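PDB 1ZTC: metallo-beta-lactamase domain-containing protein 1 from Thermotoga maritima, which probably acts as a metal-dependent hydrolase of the metallo-beta-lactamase superfamily, perhaps an endoribonuclease, and holds two nickel ions in this crystal. Local coordinates for residues 168-182 and 204-218. Numbering follows the deposited sequence.
With NI (nickel (II) ion), chain E; NI (nickel (II) ion), chain F.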
loop_
_atom_site.group_PDB
_atom_site.type_symbol
_atom_site.label_atom_id
_atom_site.label_comp_id
_atom_site.label_asym_id
_atom_site.label_seq_id
_atom_site.Cartn_x
_atom_site.Cartn_y
_atom_site.Cartn_z
ATOM N N ARG A 168 29.798 8.058 -11.189
ATOM C CA ARG A 168 29.241 9.379 -10.939
ATOM C C ARG A 168 27.730 9.221 -10.843
ATOM O O ARG A 168 27.078 8.795 -11.792
ATOM C CB ARG A 168 29.660 10.402 -12.020
ATOM C CG ARG A 168 28.941 11.729 -11.860
ATOM C CD ARG A 168 29.571 12.889 -12.607
ATOM N NE ARG A 168 30.803 13.315 -11.963
ATOM C CZ ARG A 168 31.427 14.458 -12.197
ATOM N NH1 ARG A 168 32.547 14.731 -11.537
ATOM N NH2 ARG A 168 30.966 15.318 -13.088
ATOM N N VAL A 169 27.205 9.531 -9.665
ATOM C CA VAL A 169 25.803 9.243 -9.316
ATOM C C VAL A 169 25.091 10.536 -8.982
ATOM O O VAL A 169 25.585 11.337 -8.187
ATOM C CB VAL A 169 25.710 8.268 -8.107
ATOM C CG1 VAL A 169 24.271 7.945 -7.768
ATOM C CG2 VAL A 169 26.477 6.983 -8.391
ATOM N N LEU A 170 23.928 10.733 -9.592
ATOM C CA LEU A 170 23.077 11.877 -9.266
ATOM C C LEU A 170 21.886 11.434 -8.413
ATOM O O LEU A 170 21.036 10.652 -8.872
ATOM C CB LEU A 170 22.565 12.575 -10.527
ATOM C CG LEU A 170 21.703 13.837 -10.297
ATOM C CD1 LEU A 170 22.454 14.889 -9.527
ATOM C CD2 LEU A 170 21.191 14.406 -11.578
ATOM N N ILE A 171 21.855 11.933 -7.178
ATOM C CA ILE A 171 20.695 11.816 -6.296
ATOM C C ILE A 171 19.758 12.989 -6.657
ATOM O O ILE A 171 20.019 14.137 -6.346
ATOM C CB ILE A 171 21.091 11.925 -4.817
ATOM C CG1 ILE A 171 22.284 11.013 -4.467
ATOM C CG2 ILE A 171 19.842 11.666 -3.908
ATOM C CD1 ILE A 171 22.107 9.586 -4.823
ATOM N N THR A 172 18.702 12.692 -7.404
ATOM C CA THR A 172 17.905 13.758 -8.027
ATOM C C THR A 172 17.037 14.489 -7.047
ATOM O O THR A 172 16.871 15.724 -7.151
ATOM C CB THR A 172 17.001 13.211 -9.153
ATOM O OG1 THR A 172 16.017 12.312 -8.624
ATOM C CG2 THR A 172 17.830 12.502 -10.196
ATOM N N GLY A 173 16.504 13.723 -6.085
ATOM C CA GLY A 173 15.415 14.197 -5.269
ATOM C C GLY A 173 14.156 14.287 -6.117
ATOM O O GLY A 173 14.063 13.716 -7.230
ATOM N N ASP A 174 13.180 15.002 -5.574
ATOM C CA ASP A 174 11.829 14.997 -6.101
ATOM C C ASP A 174 11.588 15.868 -7.313
ATOM O O ASP A 174 10.453 15.986 -7.756
ATOM C CB ASP A 174 10.870 15.384 -4.996
ATOM C CG ASP A 174 10.376 14.178 -4.214
ATOM O OD1 ASP A 174 10.525 13.035 -4.641
ATOM O OD2 ASP A 174 9.770 14.383 -3.187
ATOM N N ILE A 175 12.638 16.478 -7.859
ATOM C CA ILE A 175 12.492 17.117 -9.154
ATOM C C ILE A 175 12.204 16.061 -10.248
ATOM O O ILE A 175 11.633 16.395 -11.272
ATOM C CB ILE A 175 13.726 17.968 -9.529
ATOM C CG1 ILE A 175 14.972 17.090 -9.600
ATOM C CG2 ILE A 175 13.889 19.115 -8.526
ATOM C CD1 ILE A 175 16.204 17.815 -10.091
ATOM N N THR A 176 12.659 14.819 -10.044
ATOM C CA THR A 176 12.323 13.685 -10.903
ATOM C C THR A 176 12.032 12.495 -9.966
ATOM O O THR A 176 12.925 11.751 -9.591
ATOM C CB THR A 176 13.478 13.265 -11.832
ATOM O OG1 THR A 176 14.669 13.100 -11.052
ATOM C CG2 THR A 176 13.707 14.261 -12.943
ATOM N N PRO A 177 10.786 12.355 -9.547
ATOM C CA PRO A 177 10.489 11.369 -8.491
ATOM C C PRO A 177 10.686 9.912 -8.893
ATOM O O PRO A 177 11.005 9.069 -8.036
ATOM C CB PRO A 177 9.036 11.680 -8.110
ATOM C CG PRO A 177 8.509 12.497 -9.161
ATOM C CD PRO A 177 9.629 13.192 -9.878
ATOM N N ASN A 178 10.537 9.631 -10.188
ATOM C CA ASN A 178 10.621 8.291 -10.685
ATOM C C ASN A 178 11.052 8.264 -12.147
ATOM O O ASN A 178 11.273 9.295 -12.755
ATOM C CB ASN A 178 9.280 7.568 -10.479
ATOM C CG ASN A 178 8.118 8.305 -11.111
ATOM O OD1 ASN A 178 8.243 8.868 -12.186
ATOM N ND2 ASN A 178 6.991 8.327 -10.424
ATOM N N ARG A 179 11.202 7.071 -12.687
ATOM C CA ARG A 179 11.671 6.887 -14.069
ATOM C C ARG A 179 10.776 7.553 -15.096
ATOM O O ARG A 179 11.254 8.158 -16.060
ATOM C CB ARG A 179 11.755 5.389 -14.387
ATOM C CG ARG A 179 12.808 4.660 -13.545
ATOM C CD ARG A 179 12.631 3.129 -13.583
ATOM N NE ARG A 179 13.787 2.494 -12.957
ATOM C CZ ARG A 179 14.155 1.234 -13.183
ATOM N NH1 ARG A 179 13.443 0.474 -13.996
ATOM N NH2 ARG A 179 15.244 0.726 -12.601
ATOM N N LEU A 180 9.474 7.452 -14.906
ATOM C CA LEU A 180 8.547 8.096 -15.854
ATOM C C LEU A 180 8.766 9.603 -15.922
ATOM O O LEU A 180 8.695 10.199 -17.001
ATOM C CB LEU A 180 7.068 7.811 -15.527
ATOM C CG LEU A 180 6.550 6.371 -15.666
ATOM C CD1 LEU A 180 4.999 6.359 -15.718
ATOM C CD2 LEU A 180 7.140 5.600 -16.900
ATOM N N SER A 181 9.038 10.243 -14.793
ATOM C CA SER A 181 9.234 11.699 -14.837
ATOM C C SER A 181 10.497 12.024 -15.591
ATOM O O SER A 181 10.578 13.017 -16.315
ATOM C CB SER A 181 9.268 12.315 -13.440
ATOM O OG SER A 181 10.268 11.716 -12.670
ATOM N N TYR A 182 11.506 11.174 -15.444
ATOM C CA TYR A 182 12.728 11.343 -16.200
ATOM C C TYR A 182 12.489 11.143 -17.694
ATOM O O TYR A 182 12.991 11.887 -18.519
ATOM C CB TYR A 182 13.808 10.387 -15.676
ATOM C CG TYR A 182 15.040 10.294 -16.559
ATOM C CD1 TYR A 182 15.917 11.361 -16.670
ATOM C CD2 TYR A 182 15.321 9.134 -17.278
ATOM C CE1 TYR A 182 17.025 11.295 -17.466
ATOM C CE2 TYR A 182 16.452 9.043 -18.070
ATOM C CZ TYR A 182 17.301 10.133 -18.164
ATOM O OH TYR A 182 18.417 10.055 -18.951
ATOM N N ILE A 204 26.700 11.039 -16.561
ATOM C CA ILE A 204 26.743 10.340 -15.284
ATOM C C ILE A 204 26.490 8.849 -15.490
ATOM O O ILE A 204 25.999 8.430 -16.525
ATOM C CB ILE A 204 25.722 10.898 -14.295
ATOM C CG1 ILE A 204 24.301 10.723 -14.827
ATOM C CG2 ILE A 204 26.018 12.365 -13.985
ATOM C CD1 ILE A 204 23.242 11.232 -13.866
ATOM N N ASP A 205 26.809 8.061 -14.469
ATOM C CA ASP A 205 26.662 6.613 -14.541
ATOM C C ASP A 205 25.307 6.143 -14.009
ATOM O O ASP A 205 24.813 5.145 -14.457
ATOM C CB ASP A 205 27.812 5.939 -13.793
ATOM C CG ASP A 205 29.111 6.205 -14.428
ATOM O OD1 ASP A 205 29.317 5.648 -15.534
ATOM O OD2 ASP A 205 29.922 6.993 -13.851
ATOM N N LEU A 206 24.709 6.888 -13.089
ATOM C CA LEU A 206 23.486 6.465 -12.419
ATOM C C LEU A 206 22.634 7.620 -11.939
ATOM O O LEU A 206 23.126 8.567 -11.292
ATOM C CB LEU A 206 23.817 5.599 -11.210
ATOM C CG LEU A 206 22.674 4.738 -10.631
ATOM C CD1 LEU A 206 22.270 3.653 -11.609
ATOM C CD2 LEU A 206 23.165 4.084 -9.347
ATOM N N LEU A 207 21.342 7.499 -12.219
ATOM C CA LEU A 207 20.313 8.379 -11.646
ATOM C C LEU A 207 19.625 7.664 -10.506
ATOM O O LEU A 207 19.075 6.570 -10.695
ATOM C CB LEU A 207 19.264 8.724 -12.690
ATOM C CG LEU A 207 19.749 9.617 -13.832
ATOM C CD1 LEU A 207 18.951 9.345 -15.105
ATOM C CD2 LEU A 207 19.715 11.096 -13.433
ATOM N N VAL A 208 19.678 8.252 -9.322
ATOM C CA VAL A 208 19.006 7.700 -8.150
ATOM C C VAL A 208 17.795 8.565 -7.834
ATOM O O VAL A 208 17.919 9.668 -7.310
ATOM C CB VAL A 208 19.968 7.598 -6.944
ATOM C CG1 VAL A 208 19.228 7.142 -5.664
ATOM C CG2 VAL A 208 21.120 6.619 -7.264
ATOM N N PHE A 209 16.622 8.030 -8.153
ATOM C CA PHE A 209 15.346 8.698 -7.925
ATOM C C PHE A 209 14.860 8.425 -6.491
ATOM O O PHE A 209 15.265 7.452 -5.859
ATOM C CB PHE A 209 14.287 8.200 -8.904
ATOM C CG PHE A 209 14.704 8.259 -10.343
ATOM C CD1 PHE A 209 14.875 9.479 -10.984
ATOM C CD2 PHE A 209 14.894 7.102 -11.064
ATOM C CE1 PHE A 209 15.266 9.525 -12.314
ATOM C CE2 PHE A 209 15.259 7.149 -12.388
ATOM C CZ PHE A 209 15.451 8.354 -13.005
ATOM N N PRO A 210 14.047 9.328 -5.948
ATOM C CA PRO A 210 13.564 9.145 -4.568
ATOM C C PRO A 210 12.406 8.170 -4.403
ATOM O O PRO A 210 12.125 7.766 -3.273
ATOM C CB PRO A 210 13.130 10.562 -4.184
ATOM C CG PRO A 210 12.690 11.165 -5.525
ATOM C CD PRO A 210 13.659 10.648 -6.496
ATOM N N HIS A 211 11.705 7.845 -5.489
ATOM C CA HIS A 211 10.511 6.973 -5.429
ATOM C C HIS A 211 10.475 5.975 -6.549
ATOM O O HIS A 211 9.398 5.644 -7.056
ATOM C CB HIS A 211 9.224 7.831 -5.427
ATOM C CG HIS A 211 9.196 8.773 -4.286
ATOM N ND1 HIS A 211 9.015 8.338 -2.987
ATOM C CD2 HIS A 211 9.444 10.106 -4.216
ATOM C CE1 HIS A 211 9.131 9.374 -2.164
ATOM N NE2 HIS A 211 9.419 10.445 -2.883
ATOM N N ASP A 212 11.655 5.479 -6.919
ATOM C CA ASP A 212 11.752 4.426 -7.909
ATOM C C ASP A 212 13.127 3.789 -7.797
ATOM O O ASP A 212 13.974 4.293 -7.080
ATOM C CB ASP A 212 11.527 5.001 -9.309
ATOM C CG ASP A 212 11.027 3.968 -10.297
ATOM O OD1 ASP A 212 11.049 2.733 -9.998
ATOM O OD2 ASP A 212 10.575 4.407 -11.365
ATOM N N ALA A 213 13.311 2.662 -8.479
ATOM C CA ALA A 213 14.604 2.037 -8.629
ATOM C C ALA A 213 15.489 2.948 -9.513
ATOM O O ALA A 213 14.980 3.656 -10.375
ATOM C CB ALA A 213 14.446 0.653 -9.268
ATOM N N PRO A 214 16.807 2.923 -9.300
ATOM C CA PRO A 214 17.686 3.830 -10.072
ATOM C C PRO A 214 17.851 3.402 -11.503
ATOM O O PRO A 214 17.515 2.294 -11.858
ATOM C CB PRO A 214 19.020 3.760 -9.332
ATOM C CG PRO A 214 19.005 2.428 -8.653
ATOM C CD PRO A 214 17.565 2.082 -8.357
ATOM N N LEU A 215 18.396 4.284 -12.324
ATOM C CA LEU A 215 18.480 4.033 -13.739
ATOM C C LEU A 215 19.820 4.518 -14.305
ATOM O O LEU A 215 20.291 5.577 -13.959
ATOM C CB LEU A 215 17.318 4.779 -14.391
ATOM C CG LEU A 215 16.888 4.410 -15.788
ATOM C CD1 LEU A 215 16.271 3.012 -15.837
ATOM C CD2 LEU A 215 15.899 5.483 -16.260
ATOM N N LYS A 216 20.435 3.719 -15.152
ATOM C CA LYS A 216 21.527 4.198 -15.998
ATOM C C LYS A 216 20.937 5.128 -17.024
ATOM O O LYS A 216 20.058 4.728 -17.767
ATOM C CB LYS A 216 22.140 3.088 -16.797
ATOM C CG LYS A 216 23.000 2.156 -16.051
ATOM C CD LYS A 216 23.806 1.348 -17.084
ATOM C CE LYS A 216 24.282 0.023 -16.507
ATOM N NZ LYS A 216 24.712 -0.942 -17.576
ATOM N N PRO A 217 21.430 6.364 -17.105
ATOM C CA PRO A 217 20.893 7.232 -18.143
ATOM C C PRO A 217 21.119 6.807 -19.590
ATOM O O PRO A 217 21.986 5.987 -19.891
ATOM C CB PRO A 217 21.577 8.582 -17.878
ATOM C CG PRO A 217 22.720 8.286 -17.058
ATOM C CD PRO A 217 22.452 7.035 -16.296
ATOM N N GLU A 218 20.243 7.375 -20.421
ATOM C CA GLU A 218 20.303 7.321 -21.888
ATOM C C GLU A 218 21.602 7.966 -22.365
ATOM O O GLU A 218 22.017 8.986 -21.821
ATOM C CB GLU A 218 19.115 8.108 -22.497
ATOM C CG GLU A 218 17.702 7.662 -22.056
ATOM C CD GLU A 218 17.378 6.196 -22.396
ATOM O OE1 GLU A 218 17.546 5.805 -23.578
ATOM O OE2 GLU A 218 16.941 5.452 -21.479
HETATM NI NI NI E . 9.264 12.524 -2.147
HETATM NI NI NI F . 8.772 16.038 -1.859
HETATM O O HOH W 1 16.674 11.043 -5.110
HETATM O O HOH W 2 7.113 6.446 -8.016
HETATM O O HOH W 3 8.146 5.239 -13.009
HETATM O O HOH W 4 6.697 12.725 -2.399
HETATM O O HOH W 5 8.245 14.267 -0.685
HETATM O O HOH W 6 6.632 15.175 -2.616
#
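Asp-212 OD2 is gripped twice: Arg-179 N, in the first turn of its helix, points almost straight at it (3.0 Å, 169°) on the anti side of the carboxylate, and a water bridges the same oxygen to Leu-180 N. Beyond that bond the Arg-179 chain runs extended along the loop of Asp-212. Two carbonyl oxygens lie at the guanidinium edge, somewhat tilted from its plane; NE gives to Ala-213 O at 3.1 Å and NH2 to Pro-214 O at 2.9 Å, each coming in above the carbonyl plane. Leu-215 CD1 sits over the centre of one guanidinium face. Asn-178 is the N-cap, its OD1 accepting from Ser-181 N.

Phe-209 lies against this turn, with the Asn-178 to Arg-179 peptide over one ring face and Tyr-182 CB 3.7 Å from its CZ. With CG anti to the backbone N (chi1 169°), the Tyr-182 ring is set against Leu-207, whose CD1 lies over one face in a CH-pi contact, 3.7 Å from the centroid.

At the metal end, Pro-177 O accepts from His-211 N. Asp-174 OD2 bridges the two nickel ions, while His-211 NE2 binds one of them at 2.2 Å; His-81, His-83, Asp-85, His-86 and His-152 contribute to the dinuclear site.

The segments begin as parallel strands, Leu-170 O accepting from Val-208 N at 2.8 Å. Strand 206-208 is outermost in its sheet within this chain, beside 169-171, which pairs with 157-163. Leu-170 packs on helix 192-201, while Val-169 and Val-208 face strand 13-19 of the six-stranded sheet, across the alpha-beta/beta-alpha sandwich of the metallo-beta-lactamase fold.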